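Local structure of geobacter metallireducens SMUG1 (Geobacter metallireducens, 5H9I) at residues S110-R122 with H213-A226. The protein belongs to the uracil-DNA glycosylase superfamily, as a bacterial SMUG1-type member whose single-chain fold is built round a parallel beta sheet and holds xanthine in a pocket. Numbering follows the deposited sequence.
Sequences SEVSGRRLWGFIR and HPSPASPAANRDWA. With XAN (xanthine), chain B.
Helix 112-122 and helix 219-226 run nearly parallel, their axes 10.9 Å apart and crossing at 20°, while the loop leading into the second helix brings Ser215 CB within 3.2 Å of Ser113 OG. The Pro214 ring packs on Ser113 O and Arg116 CB. Arg116 spans the gap with a chain extended from CG to NE. Its NH1 donates to Pro214 O (2.8 Å), and NH1 and NH2 together grip Asn222 OD1 end-on, NH2 (3.0 Å) in the amide carbonyl plane on a lone pair, NH1 tilted from that plane. Val112 CG1 lies over one guanidinium face near the rim; Ala221 O sits over the opposite face, too poorly angled to NH1 for a hydrogen bond. Asn222 is itself oriented by its ND2, which donates to Pro216 O. Farther along, the CZ3-CH2 end of the Trp225 ring, whose NE1 bonds back to Ile212 O, reaches the first helix; CH2 meets Leu117 CA, and CZ3 lies 3.3 Å from Phe120 CD2, the ring planes 78° apart. Phe120 CG, anti to the backbone N (chi1 165°), carries the ring to Ala226, whose CB is 3.4 Å from Phe120 CD1. Ahead of both helices, His213 NE2 donates to xanthine N7 (3.0 Å), and xanthine N9 donates to Glu111 OE1 (2.9 Å). Ser215 N donates to His213 ND1 near the ring plane, which should limit the imidazole's rotation. Glu111 and His213, with Ser113 CB near C8, thus hold the N7-C8-N9 side of xanthine, which Asn139, Phe74 and Met60 bond elsewhere, and the Arg116 bonds tie together the segments supplying them.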
loop_
_atom_site.group_PDB
_atom_site.type_symbol
_atom_site.label_atom_id
_atom_site.label_comp_id
_atom_site.label_asym_id
_atom_site.label_seq_id
_atom_site.Cartn_x
_atom_site.Cartn_y
_atom_site.Cartn_z
ATOM N N SER A 110 13.253 -2.151 -10.996
ATOM C CA SER A 110 13.270 -1.993 -9.542
ATOM C C SER A 110 12.632 -0.702 -9.087
ATOM O O SER A 110 13.111 0.438 -9.370
ATOM C CB SER A 110 14.655 -2.108 -8.982
ATOM O OG SER A 110 14.748 -1.803 -7.634
ATOM N N GLU A 111 11.620 -0.756 -8.288
ATOM C CA GLU A 111 11.047 0.429 -7.742
ATOM C C GLU A 111 11.896 0.999 -6.611
ATOM O O GLU A 111 12.119 0.280 -5.617
ATOM C CB GLU A 111 9.636 0.146 -7.170
ATOM C CG GLU A 111 8.985 1.411 -6.649
ATOM C CD GLU A 111 7.729 1.100 -5.852
ATOM O OE1 GLU A 111 7.713 1.174 -4.624
ATOM O OE2 GLU A 111 6.680 0.795 -6.529
ATOM N N VAL A 112 12.340 2.270 -6.714
ATOM C CA VAL A 112 13.183 2.855 -5.741
ATOM C C VAL A 112 12.500 2.967 -4.369
ATOM O O VAL A 112 13.095 2.671 -3.324
ATOM C CB VAL A 112 13.740 4.258 -6.163
ATOM C CG1 VAL A 112 14.654 4.893 -5.143
ATOM C CG2 VAL A 112 14.530 4.023 -7.493
ATOM N N SER A 113 11.321 3.483 -4.427
ATOM C CA SER A 113 10.523 3.726 -3.210
ATOM C C SER A 113 10.418 2.488 -2.347
ATOM O O SER A 113 10.841 2.489 -1.171
ATOM C CB SER A 113 9.141 4.242 -3.520
ATOM O OG SER A 113 9.144 5.542 -4.044
ATOM N N GLY A 114 9.968 1.409 -2.934
ATOM C CA GLY A 114 9.821 0.149 -2.143
ATOM C C GLY A 114 11.123 -0.480 -1.808
ATOM O O GLY A 114 11.373 -1.083 -0.741
ATOM N N ARG A 115 12.156 -0.390 -2.665
ATOM C CA ARG A 115 13.481 -0.801 -2.334
ATOM C C ARG A 115 14.041 -0.123 -1.137
ATOM O O ARG A 115 14.607 -0.755 -0.254
ATOM C CB ARG A 115 14.474 -0.618 -3.561
ATOM C CG ARG A 115 15.655 -1.437 -3.553
ATOM C CD ARG A 115 16.435 -1.253 -4.870
ATOM N NE ARG A 115 17.009 0.052 -4.869
ATOM C CZ ARG A 115 17.029 0.858 -5.969
ATOM N NH1 ARG A 115 16.431 0.486 -7.131
ATOM N NH2 ARG A 115 17.699 2.006 -5.890
ATOM N N ARG A 116 13.811 1.191 -1.085
ATOM C CA ARG A 116 14.253 1.946 0.068
ATOM C C ARG A 116 13.463 1.534 1.343
ATOM O O ARG A 116 14.085 1.421 2.410
ATOM C CB ARG A 116 14.037 3.444 -0.175
ATOM C CG ARG A 116 15.132 4.047 -1.086
ATOM C CD ARG A 116 14.872 5.529 -1.262
ATOM N NE ARG A 116 15.941 6.096 -2.098
ATOM C CZ ARG A 116 15.906 7.336 -2.581
ATOM N NH1 ARG A 116 14.875 8.110 -2.445
ATOM N NH2 ARG A 116 17.017 7.765 -3.215
ATOM N N LEU A 117 12.156 1.496 1.229
ATOM C CA LEU A 117 11.337 1.211 2.445
ATOM C C LEU A 117 11.601 -0.148 2.991
ATOM O O LEU A 117 11.973 -0.307 4.184
ATOM C CB LEU A 117 9.879 1.405 2.122
ATOM C CG LEU A 117 8.885 1.110 3.247
ATOM C CD1 LEU A 117 7.949 2.317 3.303
ATOM C CD2 LEU A 117 8.089 -0.139 3.080
ATOM N N TRP A 118 11.512 -1.156 2.154
ATOM C CA TRP A 118 11.716 -2.517 2.638
ATOM C C TRP A 118 13.170 -2.789 2.966
ATOM O O TRP A 118 13.534 -3.572 3.845
ATOM C CB TRP A 118 11.159 -3.615 1.707
ATOM C CG TRP A 118 9.676 -3.640 1.621
ATOM C CD1 TRP A 118 8.888 -3.325 0.539
ATOM C CD2 TRP A 118 8.767 -4.103 2.636
ATOM N NE1 TRP A 118 7.608 -3.497 0.833
ATOM C CE2 TRP A 118 7.475 -4.000 2.111
ATOM C CE3 TRP A 118 8.930 -4.576 3.917
ATOM C CZ2 TRP A 118 6.360 -4.295 2.820
ATOM C CZ3 TRP A 118 7.824 -4.918 4.632
ATOM C CH2 TRP A 118 6.557 -4.807 4.105
ATOM N N GLY A 119 14.082 -2.072 2.243
ATOM C CA GLY A 119 15.471 -2.304 2.549
ATOM C C GLY A 119 15.835 -1.761 3.941
ATOM O O GLY A 119 16.646 -2.345 4.669
ATOM N N PHE A 120 15.238 -0.647 4.301
ATOM C CA PHE A 120 15.435 -0.024 5.622
ATOM C C PHE A 120 14.807 -0.912 6.661
ATOM O O PHE A 120 15.372 -1.161 7.664
ATOM C CB PHE A 120 14.782 1.366 5.574
ATOM C CG PHE A 120 14.539 2.087 6.894
ATOM C CD1 PHE A 120 15.533 2.428 7.683
ATOM C CD2 PHE A 120 13.285 2.536 7.194
ATOM C CE1 PHE A 120 15.298 3.172 8.847
ATOM C CE2 PHE A 120 13.023 3.276 8.311
ATOM C CZ PHE A 120 14.064 3.584 9.153
ATOM N N ILE A 121 13.645 -1.429 6.361
ATOM C CA ILE A 121 13.065 -2.373 7.359
ATOM C C ILE A 121 13.936 -3.610 7.539
ATOM O O ILE A 121 14.113 -4.067 8.710
ATOM C CB ILE A 121 11.644 -2.715 6.858
ATOM C CG1 ILE A 121 10.670 -1.551 7.068
ATOM C CG2 ILE A 121 11.163 -4.008 7.568
ATOM C CD1 ILE A 121 9.371 -1.556 6.311
ATOM N N ARG A 122 14.459 -4.177 6.482
ATOM C CA ARG A 122 15.327 -5.312 6.575
ATOM C C ARG A 122 16.574 -4.987 7.398
ATOM O O ARG A 122 17.007 -5.727 8.199
ATOM C CB ARG A 122 15.710 -5.859 5.187
ATOM C CG ARG A 122 16.727 -6.987 5.218
ATOM C CD ARG A 122 16.995 -7.656 3.879
ATOM N NE ARG A 122 17.244 -6.671 2.859
ATOM C CZ ARG A 122 17.077 -6.842 1.547
ATOM N NH1 ARG A 122 16.709 -8.000 1.030
ATOM N NH2 ARG A 122 17.306 -5.809 0.743
ATOM N N HIS A 213 7.859 10.286 2.576
ATOM C CA HIS A 213 7.758 9.268 1.545
ATOM C C HIS A 213 9.129 9.014 0.930
ATOM O O HIS A 213 9.924 9.941 0.751
ATOM C CB HIS A 213 6.793 9.758 0.494
ATOM C CG HIS A 213 6.386 8.711 -0.467
ATOM N ND1 HIS A 213 7.239 8.247 -1.445
ATOM C CD2 HIS A 213 5.240 8.006 -0.574
ATOM C CE1 HIS A 213 6.616 7.306 -2.131
ATOM N NE2 HIS A 213 5.406 7.184 -1.651
ATOM N N PRO A 214 9.444 7.771 0.624
ATOM C CA PRO A 214 10.795 7.394 0.160
ATOM C C PRO A 214 11.100 7.745 -1.305
ATOM O O PRO A 214 12.247 7.457 -1.657
ATOM C CB PRO A 214 10.840 5.858 0.436
ATOM C CG PRO A 214 9.430 5.407 0.307
ATOM C CD PRO A 214 8.658 6.524 0.961
ATOM N N SER A 215 10.164 8.234 -2.056
ATOM C CA SER A 215 10.461 8.488 -3.496
ATOM C C SER A 215 11.537 9.534 -3.705
ATOM O O SER A 215 11.735 10.467 -2.894
ATOM C CB SER A 215 9.285 8.695 -4.389
ATOM O OG SER A 215 9.089 9.993 -4.619
ATOM N N PRO A 216 12.236 9.384 -4.786
ATOM C CA PRO A 216 13.143 10.475 -5.159
ATOM C C PRO A 216 12.519 11.829 -5.354
ATOM O O PRO A 216 13.293 12.769 -5.520
ATOM C CB PRO A 216 13.761 9.936 -6.416
ATOM C CG PRO A 216 13.777 8.473 -6.292
ATOM C CD PRO A 216 12.517 8.136 -5.536
ATOM N N ALA A 217 11.227 11.970 -5.376
ATOM C CA ALA A 217 10.616 13.301 -5.526
ATOM C C ALA A 217 10.785 14.177 -4.297
ATOM O O ALA A 217 10.481 15.345 -4.364
ATOM C CB ALA A 217 9.196 13.123 -5.987
ATOM N N SER A 218 11.407 13.659 -3.238
ATOM C CA SER A 218 11.731 14.545 -2.080
ATOM C C SER A 218 13.178 14.569 -1.864
ATOM O O SER A 218 13.820 13.497 -1.665
ATOM C CB SER A 218 11.081 14.060 -0.759
ATOM O OG SER A 218 9.656 14.118 -0.864
ATOM N N PRO A 219 13.785 15.755 -1.789
ATOM C CA PRO A 219 15.189 15.822 -1.573
ATOM C C PRO A 219 15.738 15.135 -0.330
ATOM O O PRO A 219 16.791 14.479 -0.382
ATOM C CB PRO A 219 15.502 17.369 -1.586
ATOM C CG PRO A 219 14.409 17.871 -2.417
ATOM C CD PRO A 219 13.225 17.034 -2.197
ATOM N N ALA A 220 15.030 15.232 0.788
ATOM C CA ALA A 220 15.485 14.594 1.988
ATOM C C ALA A 220 15.536 13.071 1.892
ATOM O O ALA A 220 16.382 12.374 2.469
ATOM C CB ALA A 220 14.549 15.027 3.149
ATOM N N ALA A 221 14.629 12.499 1.069
ATOM C CA ALA A 221 14.660 11.104 0.810
ATOM C C ALA A 221 15.855 10.616 0.053
ATOM O O ALA A 221 16.351 9.547 0.221
ATOM C CB ALA A 221 13.335 10.649 0.085
ATOM N N ASN A 222 16.376 11.488 -0.842
ATOM C CA ASN A 222 17.632 11.149 -1.482
ATOM C C ASN A 222 18.884 11.307 -0.696
ATOM O O ASN A 222 19.841 10.571 -0.878
ATOM C CB ASN A 222 17.714 11.995 -2.751
ATOM C CG ASN A 222 16.558 11.738 -3.634
ATOM O OD1 ASN A 222 16.182 10.563 -3.837
ATOM N ND2 ASN A 222 15.967 12.723 -4.208
ATOM N N ARG A 223 18.837 12.273 0.164
ATOM C CA ARG A 223 19.988 12.422 1.046
ATOM C C ARG A 223 20.069 11.425 2.155
ATOM O O ARG A 223 21.096 10.780 2.367
ATOM C CB ARG A 223 19.906 13.783 1.638
ATOM C CG ARG A 223 21.113 14.080 2.532
ATOM C CD ARG A 223 21.047 15.515 3.048
ATOM N NE ARG A 223 19.880 15.712 3.887
ATOM C CZ ARG A 223 19.767 15.267 5.127
ATOM N NH1 ARG A 223 18.627 15.489 5.703
ATOM N NH2 ARG A 223 20.810 14.681 5.737
ATOM N N ASP A 224 18.982 11.214 2.886
ATOM C CA ASP A 224 19.006 10.270 4.008
ATOM C C ASP A 224 17.546 9.954 4.392
ATOM O O ASP A 224 17.033 10.428 5.412
ATOM C CB ASP A 224 19.676 10.901 5.222
ATOM C CG ASP A 224 19.861 9.885 6.359
ATOM O OD1 ASP A 224 19.662 8.663 6.123
ATOM O OD2 ASP A 224 20.235 10.340 7.433
ATOM N N TRP A 225 16.888 9.113 3.536
ATOM C CA TRP A 225 15.492 8.766 3.849
ATOM C C TRP A 225 15.393 8.044 5.228
ATOM O O TRP A 225 14.581 8.441 6.057
ATOM C CB TRP A 225 14.843 7.967 2.716
ATOM C CG TRP A 225 13.479 7.608 3.063
ATOM C CD1 TRP A 225 12.408 8.427 3.107
ATOM C CD2 TRP A 225 13.064 6.362 3.577
ATOM N NE1 TRP A 225 11.301 7.746 3.597
ATOM C CE2 TRP A 225 11.660 6.497 3.899
ATOM C CE3 TRP A 225 13.655 5.151 3.762
ATOM C CZ2 TRP A 225 10.935 5.442 4.382
ATOM C CZ3 TRP A 225 12.970 4.170 4.292
ATOM C CH2 TRP A 225 11.613 4.282 4.572
ATOM N N ALA A 226 16.260 7.116 5.419
ATOM C CA ALA A 226 16.162 6.255 6.595
ATOM C C ALA A 226 16.386 7.049 7.846
ATOM O O ALA A 226 15.614 6.959 8.813
ATOM C CB ALA A 226 17.192 5.112 6.455
HETATM N N9 XAN B . 5.531 3.075 -4.219
HETATM C C4 XAN B . 4.479 2.686 -3.554
HETATM N N3 XAN B . 3.920 1.509 -3.288
HETATM C C2 XAN B . 2.872 1.455 -2.597
HETATM O O2 XAN B . 2.356 0.382 -2.416
HETATM N N1 XAN B . 2.306 2.534 -2.036
HETATM C C6 XAN B . 2.765 3.739 -2.192
HETATM O O6 XAN B . 2.220 4.748 -1.731
HETATM C C5 XAN B . 3.884 3.878 -3.015
HETATM N N7 XAN B . 4.607 4.919 -3.400
HETATM C C8 XAN B . 5.604 4.434 -4.122
#